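Local coordinates for protein transcription termination factor NusA (Planctomyces limnophilus, PDB 4MTN) that probably takes part in both termination and antitermination of transcription, binding the core RNA polymerase and the nascent RNA, at residues G5-D13 and I52-M60; I25-S36 and M89-T100. All coordinates share one frame; numbering follows the deposited sequence.

Contact 1 (G5-D13 and I52-M60); sequences GNEVLRIVD and IDRTSGQPM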
loop_
_atom_site.group_PDB
_atom_site.type_symbol
_atom_site.label_atom_id
_atom_site.label_comp_id
_atom_site.label_asym_id
_atom_site.label_seq_id
_atom_site.Cartn_x
_atom_site.Cartn_y
_atom_site.Cartn_z
ATOM N N GLY A 5 36.128 20.112 28.952
ATOM C CA GLY A 5 36.652 18.821 28.548
ATOM C C GLY A 5 35.812 17.667 29.062
ATOM O O GLY A 5 35.016 17.089 28.322
ATOM N N ASN A 6 35.990 17.334 30.337
ATOM C CA ASN A 6 35.235 16.252 30.955
ATOM C C ASN A 6 33.867 16.727 31.428
ATOM O O ASN A 6 33.051 15.932 31.893
ATOM C CB ASN A 6 36.017 15.654 32.127
ATOM C CG ASN A 6 36.150 16.617 33.289
ATOM O OD1 ASN A 6 35.350 16.594 34.225
ATOM N ND2 ASN A 6 37.164 17.473 33.236
ATOM N N GLU A 7 33.627 18.029 31.306
ATOM C CA GLU A 7 32.335 18.610 31.649
ATOM C C GLU A 7 31.258 18.077 30.710
ATOM O O GLU A 7 30.088 17.975 31.080
ATOM C CB GLU A 7 32.397 20.139 31.579
ATOM C CG GLU A 7 31.172 20.843 32.139
ATOM C CD GLU A 7 31.207 22.343 31.910
ATOM O OE1 GLU A 7 31.788 22.777 30.894
ATOM O OE2 GLU A 7 30.655 23.087 32.749
ATOM N N VAL A 8 31.670 17.736 29.494
ATOM C CA VAL A 8 30.768 17.162 28.504
ATOM C C VAL A 8 30.410 15.724 28.871
ATOM O O VAL A 8 29.275 15.288 28.678
ATOM C CB VAL A 8 31.391 17.190 27.094
ATOM C CG1 VAL A 8 30.386 16.720 26.053
ATOM C CG2 VAL A 8 31.889 18.589 26.764
ATOM N N LEU A 9 31.385 14.997 29.408
ATOM C CA LEU A 9 31.180 13.608 29.808
ATOM C C LEU A 9 30.157 13.491 30.933
ATOM O O LEU A 9 29.441 12.494 31.032
ATOM C CB LEU A 9 32.502 12.971 30.240
ATOM C CG LEU A 9 33.557 12.771 29.152
ATOM C CD1 LEU A 9 34.711 11.936 29.684
ATOM C CD2 LEU A 9 32.945 12.127 27.919
ATOM N N ARG A 10 30.095 14.514 31.780
ATOM C CA ARG A 10 29.131 14.548 32.872
ATOM C C ARG A 10 27.711 14.660 32.330
ATOM O O ARG A 10 26.772 14.097 32.893
ATOM C CB ARG A 10 29.426 15.716 33.815
ATOM C CG ARG A 10 30.867 15.787 34.289
ATOM C CD ARG A 10 31.131 17.079 35.045
ATOM N NE ARG A 10 32.539 17.227 35.402
ATOM C CZ ARG A 10 33.070 16.798 36.542
ATOM N NH1 ARG A 10 32.311 16.191 37.442
ATOM N NH2 ARG A 10 34.363 16.977 36.782
ATOM N N ILE A 11 27.567 15.392 31.230
ATOM C CA ILE A 11 26.261 15.634 30.629
ATOM C C ILE A 11 25.750 14.426 29.846
ATOM O O ILE A 11 24.596 14.025 29.996
ATOM C CB ILE A 11 26.300 16.854 29.689
ATOM C CG1 ILE A 11 26.822 18.084 30.434
ATOM C CG2 ILE A 11 24.921 17.126 29.107
ATOM C CD1 ILE A 11 26.887 19.332 29.581
ATOM N N VAL A 12 26.615 13.847 29.018
ATOM C CA VAL A 12 26.216 12.734 28.160
ATOM C C VAL A 12 25.849 11.496 28.976
ATOM O O VAL A 12 25.045 10.676 28.538
ATOM C CB VAL A 12 27.324 12.369 27.145
ATOM C CG1 VAL A 12 27.596 13.539 26.212
ATOM C CG2 VAL A 12 28.598 11.945 27.859
ATOM N N ASP A 13 26.440 11.367 30.158
ATOM C CA ASP A 13 26.115 10.265 31.055
ATOM C C ASP A 13 24.824 10.552 31.816
ATOM O O ASP A 13 24.043 9.643 32.096
ATOM C CB ASP A 13 27.261 10.008 32.035
ATOM C CG ASP A 13 26.996 8.822 32.942
ATOM O OD1 ASP A 13 27.282 7.679 32.525
ATOM O OD2 ASP A 13 26.504 9.032 34.070
ATOM N N ILE A 52 33.243 15.879 19.002
ATOM C CA ILE A 52 33.572 15.592 20.390
ATOM C C ILE A 52 34.230 14.226 20.498
ATOM O O ILE A 52 33.649 13.220 20.095
ATOM C CB ILE A 52 32.327 15.629 21.291
ATOM C CG1 ILE A 52 31.663 17.006 21.226
ATOM C CG2 ILE A 52 32.697 15.280 22.724
ATOM C CD1 ILE A 52 30.378 17.097 22.013
ATOM N N ASP A 53 35.448 14.198 21.028
ATOM C CA ASP A 53 36.152 12.942 21.252
ATOM C C ASP A 53 35.351 12.093 22.230
ATOM O O ASP A 53 34.980 12.557 23.305
ATOM C CB ASP A 53 37.566 13.198 21.781
ATOM C CG ASP A 53 38.476 11.990 21.640
ATOM O OD1 ASP A 53 37.977 10.846 21.695
ATOM O OD2 ASP A 53 39.698 12.185 21.475
ATOM N N ARG A 54 35.075 10.851 21.847
ATOM C CA ARG A 54 34.209 9.986 22.639
ATOM C C ARG A 54 34.836 9.606 23.979
ATOM O O ARG A 54 34.159 9.602 25.007
ATOM C CB ARG A 54 33.858 8.725 21.846
ATOM C CG ARG A 54 33.026 8.996 20.599
ATOM C CD ARG A 54 31.742 9.735 20.946
ATOM N NE ARG A 54 30.902 9.973 19.775
ATOM C CZ ARG A 54 30.885 11.109 19.084
ATOM N NH1 ARG A 54 31.665 12.118 19.444
ATOM N NH2 ARG A 54 30.086 11.237 18.034
ATOM N N THR A 55 36.125 9.283 23.966
ATOM C CA THR A 55 36.815 8.877 25.186
ATOM C C THR A 55 37.053 10.039 26.152
ATOM O O THR A 55 36.657 9.977 27.315
ATOM C CB THR A 55 38.169 8.217 24.866
ATOM O OG1 THR A 55 38.979 9.127 24.110
ATOM C CG2 THR A 55 37.964 6.942 24.064
ATOM N N SER A 56 37.702 11.094 25.666
ATOM C CA SER A 56 38.068 12.225 26.517
ATOM C C SER A 56 36.917 13.205 26.746
ATOM O O SER A 56 36.715 13.682 27.861
ATOM C CB SER A 56 39.268 12.965 25.922
ATOM O OG SER A 56 39.025 13.338 24.579
ATOM N N GLY A 57 36.171 13.508 25.689
ATOM C CA GLY A 57 35.033 14.404 25.799
ATOM C C GLY A 57 35.320 15.833 25.377
ATOM O O GLY A 57 34.444 16.694 25.457
ATOM N N GLN A 58 36.545 16.090 24.929
ATOM C CA GLN A 58 36.943 17.439 24.533
ATOM C C GLN A 58 36.405 17.810 23.151
ATOM O O GLN A 58 36.701 17.141 22.160
ATOM C CB GLN A 58 38.469 17.579 24.567
ATOM C CG GLN A 58 39.223 16.455 23.876
ATOM C CD GLN A 58 40.725 16.564 24.054
ATOM O OE1 GLN A 58 41.215 17.436 24.772
ATOM N NE2 GLN A 58 41.465 15.676 23.400
ATOM N N PRO A 59 35.599 18.881 23.088
ATOM C CA PRO A 59 34.993 19.374 21.844
ATOM C C PRO A 59 36.014 19.947 20.862
ATOM O O PRO A 59 36.878 20.733 21.252
ATOM C CB PRO A 59 34.036 20.473 22.327
ATOM C CG PRO A 59 33.836 20.206 23.787
ATOM C CD PRO A 59 35.136 19.644 24.258
HETATM N N MSE A 60 35.899 19.557 19.597
HETATM C CA MSE A 60 36.760 20.078 18.541
HETATM C C MSE A 60 35.939 20.944 17.594
HETATM O O MSE A 60 35.112 20.434 16.840
HETATM C CB MSE A 60 37.424 18.930 17.776
HETATM C CG MSE A 60 38.529 19.349 16.822
HETATM SE SE MSE A 60 40.245 19.560 17.720
HETATM C CE MSE A 60 41.398 19.679 16.150
#

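Contact 2 (I25-S36 and M89-T100); sequences IVFEGVEQAILS and MIQKIREAERDT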
loop_
_atom_site.group_PDB
_atom_site.type_symbol
_atom_site.label_atom_id
_atom_site.label_comp_id
_atom_site.label_asym_id
_atom_site.label_seq_id
_atom_site.Cartn_x
_atom_site.Cartn_y
_atom_site.Cartn_z
ATOM N N ILE A 25 24.034 8.728 20.378
ATOM C CA ILE A 25 22.979 9.650 19.977
ATOM C C ILE A 25 23.116 10.960 20.745
ATOM O O ILE A 25 22.946 12.044 20.183
ATOM C CB ILE A 25 21.579 9.049 20.218
ATOM C CG1 ILE A 25 21.375 7.807 19.347
ATOM C CG2 ILE A 25 20.498 10.076 19.928
ATOM C CD1 ILE A 25 19.988 7.210 19.449
ATOM N N VAL A 26 23.441 10.851 22.029
ATOM C CA VAL A 26 23.609 12.019 22.887
ATOM C C VAL A 26 24.790 12.875 22.436
ATOM O O VAL A 26 24.692 14.101 22.388
ATOM C CB VAL A 26 23.808 11.611 24.359
ATOM C CG1 VAL A 26 23.934 12.843 25.241
ATOM C CG2 VAL A 26 22.656 10.735 24.825
ATOM N N PHE A 27 25.903 12.223 22.104
ATOM C CA PHE A 27 27.085 12.922 21.605
ATOM C C PHE A 27 26.755 13.739 20.362
ATOM O O PHE A 27 27.154 14.897 20.249
ATOM C CB PHE A 27 28.211 11.933 21.292
ATOM C CG PHE A 27 29.058 11.576 22.482
ATOM C CD1 PHE A 27 29.978 12.478 22.990
ATOM C CD2 PHE A 27 28.942 10.334 23.084
ATOM C CE1 PHE A 27 30.762 12.152 24.081
ATOM C CE2 PHE A 27 29.723 10.002 24.176
ATOM C CZ PHE A 27 30.634 10.912 24.674
ATOM N N GLU A 28 26.024 13.127 19.435
ATOM C CA GLU A 28 25.596 13.808 18.218
ATOM C C GLU A 28 24.706 15.004 18.542
ATOM O O GLU A 28 24.786 16.044 17.890
ATOM C CB GLU A 28 24.858 12.841 17.291
ATOM C CG GLU A 28 25.753 11.811 16.621
ATOM C CD GLU A 28 24.973 10.836 15.760
ATOM O OE1 GLU A 28 23.844 10.469 16.146
ATOM O OE2 GLU A 28 25.488 10.441 14.692
ATOM N N GLY A 29 23.862 14.846 19.557
ATOM C CA GLY A 29 22.975 15.911 19.985
ATOM C C GLY A 29 23.732 17.085 20.576
ATOM O O GLY A 29 23.455 18.240 20.252
ATOM N N VAL A 30 24.692 16.785 21.446
ATOM C CA VAL A 30 25.510 17.815 22.077
ATOM C C VAL A 30 26.349 18.552 21.035
ATOM O O VAL A 30 26.526 19.768 21.116
ATOM C CB VAL A 30 26.435 17.216 23.159
ATOM C CG1 VAL A 30 27.336 18.288 23.755
ATOM C CG2 VAL A 30 25.610 16.551 24.250
ATOM N N GLU A 31 26.852 17.811 20.053
ATOM C CA GLU A 31 27.616 18.402 18.959
ATOM C C GLU A 31 26.778 19.425 18.201
ATOM O O GLU A 31 27.240 20.529 17.916
ATOM C CB GLU A 31 28.116 17.319 17.998
ATOM C CG GLU A 31 29.293 16.513 18.520
ATOM C CD GLU A 31 29.745 15.442 17.546
ATOM O OE1 GLU A 31 29.060 15.243 16.521
ATOM O OE2 GLU A 31 30.785 14.801 17.804
ATOM N N GLN A 32 25.541 19.055 17.888
ATOM C CA GLN A 32 24.637 19.940 17.162
ATOM C C GLN A 32 24.264 21.162 17.996
ATOM O O GLN A 32 23.949 22.221 17.452
ATOM C CB GLN A 32 23.376 19.185 16.734
ATOM C CG GLN A 32 23.627 18.109 15.692
ATOM C CD GLN A 32 24.237 18.660 14.419
ATOM O OE1 GLN A 32 23.902 19.760 13.980
ATOM N NE2 GLN A 32 25.145 17.898 13.820
ATOM N N ALA A 33 24.300 21.010 19.317
ATOM C CA ALA A 33 24.030 22.122 20.221
ATOM C C ALA A 33 25.207 23.093 20.234
ATOM O O ALA A 33 25.020 24.311 20.231
ATOM C CB ALA A 33 23.740 21.613 21.624
ATOM N N ILE A 34 26.417 22.544 20.249
ATOM C CA ILE A 34 27.632 23.347 20.176
ATOM C C ILE A 34 27.727 24.026 18.814
ATOM O O ILE A 34 28.103 25.194 18.712
ATOM C CB ILE A 34 28.893 22.491 20.419
ATOM C CG1 ILE A 34 28.895 21.941 21.847
ATOM C CG2 ILE A 34 30.158 23.299 20.162
ATOM C CD1 ILE A 34 30.089 21.066 22.158
ATOM N N LEU A 35 27.369 23.282 17.772
ATOM C CA LEU A 35 27.402 23.791 16.406
ATOM C C LEU A 35 26.466 24.983 16.229
ATOM O O LEU A 35 26.839 25.989 15.626
ATOM C CB LEU A 35 27.034 22.681 15.419
ATOM C CG LEU A 35 27.045 23.029 13.930
ATOM C CD1 LEU A 35 28.344 23.717 13.547
ATOM C CD2 LEU A 35 26.839 21.772 13.100
ATOM N N SER A 36 25.252 24.864 16.758
ATOM C CA SER A 36 24.277 25.946 16.686
ATOM C C SER A 36 24.763 27.162 17.467
ATOM O O SER A 36 24.544 28.302 17.058
ATOM C CB SER A 36 22.919 25.486 17.218
ATOM O OG SER A 36 22.348 24.504 16.370
HETATM N N MSE A 89 19.184 21.883 24.231
HETATM C CA MSE A 89 20.138 20.832 23.903
HETATM C C MSE A 89 19.435 19.488 23.752
HETATM O O MSE A 89 19.765 18.701 22.865
HETATM C CB MSE A 89 21.224 20.742 24.978
HETATM C CG MSE A 89 22.200 19.595 24.789
HETATM SE SE MSE A 89 23.526 19.521 26.212
HETATM C CE MSE A 89 22.321 19.425 27.741
ATOM N N ILE A 90 18.462 19.237 24.622
ATOM C CA ILE A 90 17.681 18.007 24.575
ATOM C C ILE A 90 16.867 17.943 23.286
ATOM O O ILE A 90 16.633 16.865 22.740
ATOM C CB ILE A 90 16.736 17.888 25.789
ATOM C CG1 ILE A 90 17.488 18.203 27.084
ATOM C CG2 ILE A 90 16.114 16.500 25.855
ATOM C CD1 ILE A 90 18.622 17.245 27.382
ATOM N N GLN A 91 16.446 19.108 22.802
ATOM C CA GLN A 91 15.721 19.196 21.539
ATOM C C GLN A 91 16.617 18.756 20.385
ATOM O O GLN A 91 16.145 18.180 19.405
ATOM C CB GLN A 91 15.208 20.619 21.307
ATOM C CG GLN A 91 14.377 20.782 20.044
ATOM C CD GLN A 91 13.769 22.165 19.920
ATOM O OE1 GLN A 91 13.824 22.966 20.852
ATOM N NE2 GLN A 91 13.184 22.451 18.762
ATOM N N LYS A 92 17.913 19.029 20.510
ATOM C CA LYS A 92 18.891 18.582 19.526
ATOM C C LYS A 92 19.164 17.088 19.672
ATOM O O LYS A 92 19.369 16.385 18.682
ATOM C CB LYS A 92 20.195 19.370 19.666
ATOM C CG LYS A 92 20.153 20.766 19.063
ATOM C CD LYS A 92 20.097 20.707 17.545
ATOM C CE LYS A 92 20.178 22.097 16.935
ATOM N NZ LYS A 92 20.214 22.050 15.446
ATOM N N ILE A 93 19.167 16.609 20.913
ATOM C CA ILE A 93 19.395 15.194 21.189
ATOM C C ILE A 93 18.217 14.351 20.704
ATOM O O ILE A 93 18.407 13.303 20.085
ATOM C CB ILE A 93 19.624 14.940 22.691
ATOM C CG1 ILE A 93 20.868 15.687 23.175
ATOM C CG2 ILE A 93 19.771 13.453 22.965
ATOM C CD1 ILE A 93 21.181 15.471 24.640
ATOM N N ARG A 94 17.004 14.817 20.985
ATOM C CA ARG A 94 15.796 14.146 20.514
ATOM C C ARG A 94 15.713 14.197 18.992
ATOM O O ARG A 94 15.181 13.288 18.357
ATOM C CB ARG A 94 14.547 14.781 21.132
ATOM C CG ARG A 94 14.375 14.506 22.617
ATOM C CD ARG A 94 14.220 13.018 22.890
ATOM N NE ARG A 94 14.046 12.736 24.312
ATOM C CZ ARG A 94 13.946 11.514 24.826
ATOM N NH1 ARG A 94 14.005 10.453 24.033
ATOM N NH2 ARG A 94 13.790 11.353 26.133
ATOM N N GLU A 95 16.245 15.271 18.417
ATOM C CA GLU A 95 16.290 15.423 16.970
ATOM C C GLU A 95 17.259 14.413 16.369
ATOM O O GLU A 95 17.028 13.885 15.280
ATOM C CB GLU A 95 16.694 16.850 16.595
ATOM C CG GLU A 95 16.432 17.224 15.149
ATOM C CD GLU A 95 16.488 18.723 14.920
ATOM O OE1 GLU A 95 16.715 19.465 15.899
ATOM O OE2 GLU A 95 16.304 19.159 13.764
ATOM N N ALA A 96 18.343 14.144 17.091
ATOM C CA ALA A 96 19.325 13.153 16.671
ATOM C C ALA A 96 18.749 11.747 16.783
ATOM O O ALA A 96 18.967 10.905 15.911
ATOM C CB ALA A 96 20.593 13.275 17.501
ATOM N N GLU A 97 18.011 11.503 17.863
ATOM C CA GLU A 97 17.358 10.217 18.082
ATOM C C GLU A 97 16.340 9.931 16.984
ATOM O O GLU A 97 16.256 8.813 16.476
ATOM C CB GLU A 97 16.676 10.189 19.452
ATOM C CG GLU A 97 15.997 8.869 19.783
ATOM C CD GLU A 97 15.139 8.951 21.032
ATOM O OE1 GLU A 97 14.709 10.067 21.387
ATOM O OE2 GLU A 97 14.897 7.898 21.660
ATOM N N ARG A 98 15.571 10.952 16.623
ATOM C CA ARG A 98 14.570 10.831 15.570
ATOM C C ARG A 98 15.225 10.527 14.223
ATOM O O ARG A 98 14.726 9.707 13.452
ATOM C CB ARG A 98 13.728 12.110 15.494
ATOM C CG ARG A 98 12.891 12.251 14.233
ATOM C CD ARG A 98 13.498 13.269 13.280
ATOM N NE ARG A 98 13.253 14.638 13.723
ATOM C CZ ARG A 98 13.768 15.716 13.141
ATOM N NH1 ARG A 98 14.568 15.589 12.092
ATOM N NH2 ARG A 98 13.485 16.923 13.612
ATOM N N ASP A 99 16.349 11.185 13.951
ATOM C CA ASP A 99 17.096 10.961 12.717
ATOM C C ASP A 99 17.639 9.535 12.645
ATOM O O ASP A 99 17.655 8.921 11.577
ATOM C CB ASP A 99 18.245 11.965 12.598
ATOM C CG ASP A 99 17.771 13.352 12.204
ATOM O OD1 ASP A 99 16.543 13.581 12.183
ATOM O OD2 ASP A 99 18.627 14.215 11.919
ATOM N N THR A 100 18.081 9.015 13.786
ATOM C CA THR A 100 18.624 7.664 13.854
ATOM C C THR A 100 17.533 6.613 13.674
ATOM O O THR A 100 17.678 5.682 12.879
ATOM C CB THR A 100 19.344 7.414 15.193
ATOM O OG1 THR A 100 20.411 8.357 15.348
ATOM C CG2 THR A 100 19.912 6.003 15.238
#

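Contact 1 (G5-D13 and I52-M60)
Val8 and Leu9, neighbours near the start of helix 7-18, rest against the loop 53-58 in different ways. Val8 points toward the loop and divides its two methyls. Val8 CG1, set anti to the backbone N (chi1 -174°), reaches Ile52 CD1 tip to tip at 4.1 Å, while Val8 CG2 slides past the Pro59 ring, 3.9 Å from Pro59 CG. Between these two apolar touches Val8 CG2 also lies 3.4 Å from Gly57 O. Ile52 ends strand 48-52 and Pro59 begins strand 59-63, so the valine sits over the loop end of this antiparallel beta hairpin in the NusA N-terminal domain, and the helix start packs on its connecting loop. Leu9 leaves the helix more obliquely, but its end swings in and spreads its two methyls along the loop backbone: CD1 meets the Thr55 and Ser56 carbonyl oxygens, and Leu9 CD2 lies 3.7 Å from Gly57 CA. Gly57 has a positive phi of 99°, a conformation glycine adopts readily, and its lack of a side chain lets the leucine come right up to the main chain. No hydrogen bond joins the two segments. Within the loop, Thr55 OG1 donates to Asp53 OD1 (3.1 Å), approaching from above the carboxylate plane.

Contact 2 (I25-S36 and M89-T100)
This is a close helix-helix crossing inside the NusA N-terminal domain, where helix 23-42 meets helix 87-105. The two short axes approach to 7.6 Å, with their N-to-C directions 129° apart. Gly29 makes this possible: Ile93 lays its CG1 on the bare Gly29 CA at 3.8 Å, and its CD1 carries on to Val26 CG1. On one flank Ile25 is a knob in the hole formed by Ile93, Ala96, Glu97 and Thr100, with Ile25 CG2 3.5 Å from Glu97 N. On the other, Lys92 fills the hole among Gly29, Gln32, Ala33 and Ser36. The Lys92 chain bends at chi2 (-70°) and then runs extended, laying CB by Gly29 O, Lys92 CD 3.7 Å from Gln32 CB and CE by Ser36 OG, so the lysine packs through its methylene groups. Ser36 OG is turned back to its own helix and donates to Gln32 O (3.0 Å), almost in line with that carbonyl. Selenomethionine Met89 adds its CG beside Ala33 CB, while the Met89 and Val30 side chains lie side by side, pointing the same way, SE against CG2. With one knob from each helix, this is knobs-into-holes packing about a glycine contact, joining two helices of the NusA N-terminal domain.

How the contacts relate
The segments alternate along the chain, 5-13, 25-36, 52-60 and then 89-100, so the two contacts interlock within one domain, their centres 14 Å apart. Helix 23-42, part of contact 2, also touches contact 1: its Val30 packs on Ile52, and its Glu31 OE2 takes a probable hydrogen bond from Ile52 N (2.9 Å) and a salt bridge from Arg54 NH1 (3.3 Å). Arg54 also pairs with Glu24. Contact 1 joins helix 7-18 to the hairpin, and contact 2 joins the same core to helix 87-105. That helix runs on toward the S1 RNA-binding domain, consistent with its linking the N-terminal domain to the RNA-binding part of NusA.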